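Local coordinates for protein fibrillarin-like rRNA/tRNA 2'-O-methyltransferase (Methanocaldococcus jannaschii, PDB 1FBN) that probably methylates ribose 2'-hydroxyls of rRNA and tRNA at sites chosen by a guide RNA, using S-adenosyl-L-methionine as methyl donor, at residues 28-33 with 92-97; 206-211 with 224-229; 132-137 with 161-166. One frame throughout, in Å; residues are numbered along the deposited sequence.

Contact 1 (28-33 with 92-97)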
# COMPACT_ATOMS: atom_id res chain seq x y z
N LYS A 28 -11.57 1.32 -9.33
CA LYS A 28 -12.60 0.63 -10.09
C LYS A 28 -12.63 -0.82 -9.59
O LYS A 28 -11.69 -1.59 -9.80
CB LYS A 28 -12.25 0.70 -11.58
CG LYS A 28 -13.34 0.24 -12.51
CD LYS A 28 -12.92 0.45 -13.95
CE LYS A 28 -12.77 1.92 -14.28
NZ LYS A 28 -12.37 2.11 -15.70
N SER A 29 -13.71 -1.17 -8.89
CA SER A 29 -13.89 -2.51 -8.31
C SER A 29 -13.77 -3.69 -9.28
O SER A 29 -14.34 -3.67 -10.38
CB SER A 29 -15.23 -2.57 -7.59
OG SER A 29 -15.45 -3.85 -7.00
N ILE A 30 -13.01 -4.71 -8.88
CA ILE A 30 -12.86 -5.92 -9.70
C ILE A 30 -13.84 -7.03 -9.26
O ILE A 30 -13.86 -8.11 -9.83
CB ILE A 30 -11.41 -6.47 -9.73
CG1 ILE A 30 -10.93 -6.81 -8.32
CG2 ILE A 30 -10.49 -5.48 -10.43
CD1 ILE A 30 -9.62 -7.57 -8.29
N VAL A 31 -14.61 -6.75 -8.20
CA VAL A 31 -15.62 -7.68 -7.69
C VAL A 31 -16.86 -6.84 -7.41
O VAL A 31 -17.10 -6.40 -6.28
CB VAL A 31 -15.19 -8.41 -6.39
CG1 VAL A 31 -16.30 -9.36 -5.93
CG2 VAL A 31 -13.91 -9.19 -6.62
N LYS A 32 -17.65 -6.62 -8.45
CA LYS A 32 -18.85 -5.80 -8.36
C LYS A 32 -19.97 -6.40 -7.51
O LYS A 32 -20.14 -7.62 -7.45
CB LYS A 32 -19.33 -5.43 -9.76
CG LYS A 32 -18.19 -4.84 -10.59
CD LYS A 32 -18.60 -4.34 -11.97
CE LYS A 32 -19.18 -5.43 -12.84
NZ LYS A 32 -20.56 -5.82 -12.42
N GLY A 33 -20.69 -5.52 -6.82
CA GLY A 33 -21.77 -5.95 -5.95
C GLY A 33 -21.28 -6.34 -4.57
O GLY A 33 -22.01 -6.96 -3.80
N VAL A 92 -5.64 -2.11 -3.82
CA VAL A 92 -4.43 -2.36 -4.60
C VAL A 92 -4.75 -3.40 -5.68
O VAL A 92 -4.24 -3.30 -6.80
CB VAL A 92 -3.27 -2.86 -3.70
CG1 VAL A 92 -2.10 -3.32 -4.56
CG2 VAL A 92 -2.81 -1.74 -2.76
N ALA A 93 -5.61 -4.36 -5.35
CA ALA A 93 -6.03 -5.41 -6.28
C ALA A 93 -6.86 -4.81 -7.41
O ALA A 93 -6.82 -5.30 -8.55
CB ALA A 93 -6.81 -6.48 -5.55
N ASP A 94 -7.64 -3.78 -7.09
CA ASP A 94 -8.46 -3.09 -8.09
C ASP A 94 -7.54 -2.40 -9.10
O ASP A 94 -7.78 -2.46 -10.30
CB ASP A 94 -9.34 -2.03 -7.43
CG ASP A 94 -10.54 -2.62 -6.72
OD1 ASP A 94 -10.84 -3.82 -6.90
OD2 ASP A 94 -11.21 -1.86 -6.00
N ILE A 95 -6.51 -1.73 -8.58
CA ILE A 95 -5.55 -1.01 -9.41
C ILE A 95 -4.79 -1.97 -10.32
O ILE A 95 -4.80 -1.83 -11.54
CB ILE A 95 -4.53 -0.23 -8.54
CG1 ILE A 95 -5.27 0.76 -7.63
CG2 ILE A 95 -3.52 0.51 -9.41
CD1 ILE A 95 -4.45 1.26 -6.47
N ALA A 96 -4.14 -2.95 -9.71
CA ALA A 96 -3.37 -3.95 -10.44
C ALA A 96 -4.26 -5.12 -10.89
O ALA A 96 -4.00 -6.28 -10.56
CB ALA A 96 -2.22 -4.44 -9.59
N ASP A 97 -5.30 -4.80 -11.65
CA ASP A 97 -6.24 -5.81 -12.14
C ASP A 97 -5.63 -6.78 -13.14
O ASP A 97 -6.16 -7.88 -13.35
CB ASP A 97 -7.50 -5.14 -12.72
CG ASP A 97 -7.20 -4.24 -13.92
OD1 ASP A 97 -6.24 -3.44 -13.86
OD2 ASP A 97 -7.95 -4.33 -14.92
O HOH W 1 -10.05 -2.09 -11.88

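Contact 2 (206-211 with 224-229)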
# COMPACT_ATOMS: atom_id res chain seq x y z
N LYS A 206 16.74 4.81 -3.21
CA LYS A 206 16.91 6.22 -3.53
C LYS A 206 15.51 6.76 -3.25
O LYS A 206 14.55 6.40 -3.93
CB LYS A 206 17.29 6.43 -5.00
CG LYS A 206 17.46 7.90 -5.38
CD LYS A 206 17.94 8.06 -6.82
CE LYS A 206 17.87 9.51 -7.30
NZ LYS A 206 18.85 10.40 -6.59
N ILE A 207 15.39 7.57 -2.20
CA ILE A 207 14.09 8.12 -1.80
C ILE A 207 13.56 9.15 -2.80
O ILE A 207 14.17 10.20 -2.99
CB ILE A 207 14.14 8.71 -0.38
CG1 ILE A 207 14.66 7.66 0.62
CG2 ILE A 207 12.76 9.24 0.03
CD1 ILE A 207 13.83 6.38 0.71
N VAL A 208 12.42 8.84 -3.42
CA VAL A 208 11.80 9.71 -4.42
C VAL A 208 10.52 10.41 -3.97
O VAL A 208 10.03 11.30 -4.67
CB VAL A 208 11.55 8.97 -5.77
CG1 VAL A 208 12.89 8.54 -6.38
CG2 VAL A 208 10.64 7.77 -5.58
N ASP A 209 9.98 10.01 -2.83
CA ASP A 209 8.77 10.64 -2.29
C ASP A 209 8.71 10.41 -0.78
O ASP A 209 9.24 9.43 -0.26
CB ASP A 209 7.51 10.11 -2.97
CG ASP A 209 6.39 11.15 -3.04
OD1 ASP A 209 6.34 12.06 -2.18
OD2 ASP A 209 5.54 11.07 -3.95
N GLU A 210 8.07 11.35 -0.10
CA GLU A 210 7.91 11.31 1.35
C GLU A 210 6.65 12.10 1.68
O GLU A 210 6.58 13.30 1.39
CB GLU A 210 9.14 11.94 2.01
CG GLU A 210 9.19 11.78 3.52
CD GLU A 210 10.43 12.41 4.14
OE1 GLU A 210 11.52 12.35 3.52
OE2 GLU A 210 10.31 12.97 5.25
N VAL A 211 5.66 11.43 2.25
CA VAL A 211 4.39 12.06 2.58
C VAL A 211 3.96 11.92 4.04
O VAL A 211 3.81 10.81 4.56
CB VAL A 211 3.24 11.48 1.69
CG1 VAL A 211 1.95 12.26 1.91
CG2 VAL A 211 3.62 11.51 0.22
N VAL A 224 8.78 6.44 -0.31
CA VAL A 224 8.79 5.75 -1.60
C VAL A 224 10.21 5.86 -2.12
O VAL A 224 10.80 6.94 -2.13
CB VAL A 224 7.80 6.37 -2.61
CG1 VAL A 224 7.89 5.63 -3.94
CG2 VAL A 224 6.37 6.32 -2.08
N GLY A 225 10.78 4.73 -2.52
CA GLY A 225 12.13 4.73 -3.04
C GLY A 225 12.34 3.75 -4.17
O GLY A 225 11.62 2.75 -4.26
N ILE A 226 13.28 4.06 -5.06
CA ILE A 226 13.60 3.18 -6.18
C ILE A 226 14.73 2.27 -5.74
O ILE A 226 15.73 2.73 -5.18
CB ILE A 226 14.05 3.96 -7.43
CG1 ILE A 226 12.95 4.93 -7.86
CG2 ILE A 226 14.35 3.00 -8.58
CD1 ILE A 226 13.17 5.55 -9.24
N TRP A 227 14.56 0.97 -5.97
CA TRP A 227 15.56 -0.03 -5.60
C TRP A 227 16.72 -0.05 -6.59
O TRP A 227 16.58 -0.49 -7.72
CB TRP A 227 14.91 -1.40 -5.54
CG TRP A 227 15.83 -2.51 -5.12
CD1 TRP A 227 16.15 -3.62 -5.85
CD2 TRP A 227 16.53 -2.64 -3.87
NE1 TRP A 227 17.00 -4.43 -5.13
CE2 TRP A 227 17.24 -3.85 -3.92
CE3 TRP A 227 16.61 -1.84 -2.72
CZ2 TRP A 227 18.03 -4.30 -2.85
CZ3 TRP A 227 17.39 -2.29 -1.66
CH2 TRP A 227 18.10 -3.50 -1.73
N GLU A 228 17.87 0.44 -6.14
CA GLU A 228 19.07 0.49 -6.96
C GLU A 228 19.78 -0.86 -6.92
O GLU A 228 20.14 -1.41 -7.96
CB GLU A 228 20.03 1.58 -6.45
CG GLU A 228 19.38 2.94 -6.12
CD GLU A 228 18.91 3.71 -7.34
OE1 GLU A 228 19.74 4.42 -7.96
OE2 GLU A 228 17.71 3.62 -7.68
N GLY A 229 19.96 -1.39 -5.71
CA GLY A 229 20.63 -2.67 -5.54
C GLY A 229 21.36 -2.72 -4.21
O GLY A 229 21.10 -1.89 -3.33

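Contact 3 (132-137 with 161-166)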
# COMPACT_ATOMS: atom_id res chain seq x y z
N ASN A 132 10.13 -11.42 8.14
CA ASN A 132 11.51 -11.37 8.60
C ASN A 132 12.31 -12.56 8.08
O ASN A 132 13.53 -12.64 8.26
CB ASN A 132 11.55 -11.30 10.13
CG ASN A 132 12.91 -10.90 10.65
OD1 ASN A 132 13.55 -9.97 10.14
ND2 ASN A 132 13.38 -11.60 11.68
N LYS A 133 11.63 -13.49 7.42
CA LYS A 133 12.25 -14.69 6.83
C LYS A 133 11.71 -14.84 5.41
O LYS A 133 10.97 -15.78 5.13
CB LYS A 133 11.91 -15.95 7.64
CG LYS A 133 12.30 -15.91 9.11
CD LYS A 133 12.00 -17.24 9.78
CE LYS A 133 11.80 -17.10 11.28
NZ LYS A 133 12.95 -16.46 11.97
N PRO A 134 12.09 -13.93 4.50
CA PRO A 134 11.63 -13.97 3.11
C PRO A 134 12.05 -15.20 2.30
O PRO A 134 11.39 -15.56 1.33
CB PRO A 134 12.21 -12.67 2.52
CG PRO A 134 13.46 -12.48 3.31
CD PRO A 134 13.00 -12.80 4.71
N GLN A 135 13.14 -15.85 2.72
CA GLN A 135 13.62 -17.04 2.02
C GLN A 135 12.62 -18.18 2.08
O GLN A 135 12.60 -19.04 1.19
CB GLN A 135 14.96 -17.51 2.59
CG GLN A 135 14.92 -18.01 4.03
CD GLN A 135 14.98 -16.90 5.06
OE1 GLN A 135 15.06 -15.71 4.72
NE2 GLN A 135 14.97 -17.28 6.34
N GLU A 136 11.77 -18.18 3.10
CA GLU A 136 10.76 -19.22 3.27
C GLU A 136 9.68 -19.22 2.19
O GLU A 136 9.12 -20.27 1.88
CB GLU A 136 10.13 -19.15 4.66
CG GLU A 136 11.07 -19.57 5.79
CD GLU A 136 10.37 -19.72 7.13
OE1 GLU A 136 9.30 -19.10 7.33
OE2 GLU A 136 10.88 -20.47 8.00
N TYR A 137 9.37 -18.05 1.63
CA TYR A 137 8.37 -17.97 0.57
C TYR A 137 8.94 -17.57 -0.79
O TYR A 137 8.20 -17.20 -1.71
CB TYR A 137 7.20 -17.06 0.98
CG TYR A 137 7.59 -15.72 1.58
CD1 TYR A 137 7.88 -14.63 0.78
CD2 TYR A 137 7.61 -15.55 2.97
CE1 TYR A 137 8.18 -13.38 1.34
CE2 TYR A 137 7.90 -14.31 3.54
CZ TYR A 137 8.19 -13.23 2.72
OH TYR A 137 8.47 -12.00 3.28
N ILE A 161 14.31 -3.95 3.26
CA ILE A 161 15.59 -4.15 2.59
C ILE A 161 15.82 -5.63 2.32
O ILE A 161 16.24 -6.00 1.22
CB ILE A 161 16.77 -3.59 3.44
CG1 ILE A 161 16.69 -2.06 3.50
CG2 ILE A 161 18.11 -4.02 2.84
CD1 ILE A 161 17.62 -1.44 4.52
N LYS A 162 15.52 -6.46 3.30
CA LYS A 162 15.69 -7.91 3.18
C LYS A 162 14.78 -8.45 2.06
O LYS A 162 15.22 -9.24 1.23
CB LYS A 162 15.36 -8.59 4.51
CG LYS A 162 15.96 -9.96 4.67
CD LYS A 162 15.58 -10.59 6.01
CE LYS A 162 16.00 -9.73 7.18
NZ LYS A 162 15.62 -10.38 8.46
N ASN A 163 13.54 -8.00 2.04
CA ASN A 163 12.58 -8.43 1.03
C ASN A 163 12.89 -7.87 -0.35
O ASN A 163 12.59 -8.49 -1.36
CB ASN A 163 11.16 -8.09 1.46
CG ASN A 163 10.59 -9.09 2.45
OD1 ASN A 163 9.89 -10.03 2.05
ND2 ASN A 163 10.89 -8.92 3.73
N ALA A 164 13.51 -6.69 -0.38
CA ALA A 164 13.88 -6.05 -1.64
C ALA A 164 15.01 -6.84 -2.31
O ALA A 164 14.99 -7.07 -3.52
CB ALA A 164 14.32 -4.61 -1.40
N LYS A 165 15.99 -7.27 -1.50
CA LYS A 165 17.11 -8.06 -2.00
C LYS A 165 16.59 -9.34 -2.63
O LYS A 165 17.01 -9.74 -3.71
CB LYS A 165 18.08 -8.43 -0.87
CG LYS A 165 18.91 -7.30 -0.28
CD LYS A 165 19.75 -7.84 0.88
CE LYS A 165 20.52 -6.76 1.62
NZ LYS A 165 21.63 -6.21 0.82
N TRP A 166 15.65 -9.98 -1.94
CA TRP A 166 15.07 -11.23 -2.41
C TRP A 166 14.12 -11.11 -3.60
O TRP A 166 14.27 -11.84 -4.58
CB TRP A 166 14.34 -11.94 -1.27
CG TRP A 166 15.24 -12.72 -0.38
CD1 TRP A 166 15.86 -12.29 0.75
CD2 TRP A 166 15.65 -14.09 -0.57
NE1 TRP A 166 16.63 -13.30 1.28
CE2 TRP A 166 16.53 -14.41 0.49
CE3 TRP A 166 15.37 -15.07 -1.54
CZ2 TRP A 166 17.13 -15.67 0.62
CZ3 TRP A 166 15.97 -16.32 -1.41
CH2 TRP A 166 16.84 -16.61 -0.34

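Contact 1 (28-33 with 92-97)
Asp94, near the end of helix 87-95, turns its carboxylate onto the backbone of Ser29 and Ile30. Its OD1 accepts from Ile30 N at 3.1 Å, the donor standing 56° out of the carboxylate plane, while OD2 comes within 3.6 Å of Ser29 CA. A water bridges the two backbones beside this bond, 2.7 Å from Lys28 O and 2.8 Å from Asp94 O. Ile30 supplies the apolar half. With CG1 wedged between its own backbone N and carbonyl carbon (chi1 59°), the two arms diverge: CD1 meets the Ala93 methyl CB at 4.1 Å, and CG2 rests on Asp97 CB at 3.8 Å. Within the loop, Ser29 OG accepts from Val31 N (3.2 Å), an ST turn that shapes the loop as it leaves strand 25-28. The Asp94 carboxylate has further partners: Arg121 forms a salt bridge with OD1, and Arg50 and Thr27 hold OD2, so its negative charge is probably well compensated and its rotation fixed. Asp97 pairs with Arg74. The contact thus fastens the N-terminal antiparallel sheet, through the loop after strand 25-28, to a helix of the Rossmann-like methyltransferase domain.

Contact 2 (206-211 with 224-229)
Val224 O takes two backbone donors from the neighbouring strand, Val208 N at 2.8 Å and Asp209 N at a longer 3.3 Å. Val224 N gives back to Asp209 O (3.0 Å). Further along, Lys206 and Ile226 form an antiparallel hydrogen-bonded pair, Lys206 N to Ile226 O at 3.0 Å and Ile226 N to Lys206 O at 2.9 Å. Between the two lies the non-hydrogen-bonded pair Ile207 and Gly225, where Ile207 CA points a CH at Val224 O. Because Val208 and Asp209 both face Val224, the register slips by one residue: this is a classic beta bulge in the hairpin of strands 205-212 and 220-227, with 205-212 the outermost strand at this end of the seven-stranded sheet. The apolar contacts centre on Val208, whose methyls divide the work: CG2 meets Val224 CG1 and CG1 meets Ile226 CG1, each at 3.9 Å. With CG1 anti to the carbonyl carbon (chi1 -63°), CG2 falls between the backbone N and the carbonyl carbon, turned to Val224. Asp209 CB packs on Val224 CB at 3.8 Å, and Asp209 OD2 accepts from the backbone N of Lys68 and of Val69. Tyr173 of strand 172-179 touches Val208, Val224 and Ile226. Gly225 suits its place, since a side-chain carbon would press against Lys206 O and Ile207 CD1.

Contact 3 (132-137 with 161-166)
Lys162 NZ gives two hydrogen bonds to Asn132: one to OD1 at 2.7 Å, 55° out of the amide carbonyl plane, and one to the backbone O at 3.1 Å, so it grips side chain and backbone of the same residue. The chain of Lys162 leaves with CG anti to the backbone N (chi1 -159°) and bends at chi3, which carries NZ past the proline ring to Asn132. The third bond is Tyr137 OH to Asn163 OD1, 2.7 Å long, arriving in the carbonyl plane on a lone pair; the phenol ring and the amide are turned only 22° apart. Asn163 ND2 gives to Ile159 O and Ala131 O, which fixes the flip of this buried amide. Replacing Lys162 with a methionine would probably leave Asn132 OD1 and O without this donor and let the Asn132 amide turn more freely.

Apolar contact runs through Pro134, whose CD lies on Lys162 CD at 3.6 Å and whose CG meets Trp166 CD1 at 3.5 Å. Next to it Gln135 covers one face of the indole: its CA stands 4.0 Å from the centroid of the six-membered ring, a CH-pi contact.

Asn132 follows Asp130 and Ala131, predicted to bind S-adenosyl-L-methionine, and its N donates to Asp130 OD1. The loop after strand 124-128 is thus held against helix 156-167, with the Tyr137 ring meeting that of Phe167 and touching Leu81 of strand 77-81, and Asn163 packed on Leu79 and Leu81.

Overall arrangement
Along the chain the order is contact 1, contact 3, contact 2, each closing before the next opens. Contact 1 joins the N-terminal five-stranded sheet to helix 87-95 of the methyltransferase domain, whose seven-stranded mixed sheet contains the hairpin of contact 2. Contacts 1 and 2 lie on opposite sides of the chain's centre, their centres about 26 Å apart; contact 3 is about 27 Å from contact 1 between centres. Contacts 2 and 3, with centres about 18 Å apart, touch: the Trp227 indole packs against Ala164 and Lys165, linking the sheet to helix 156-167. The domain junction thus lies apart, while the sheet edge and the loop beside the predicted cofactor site meet through helix 156-167.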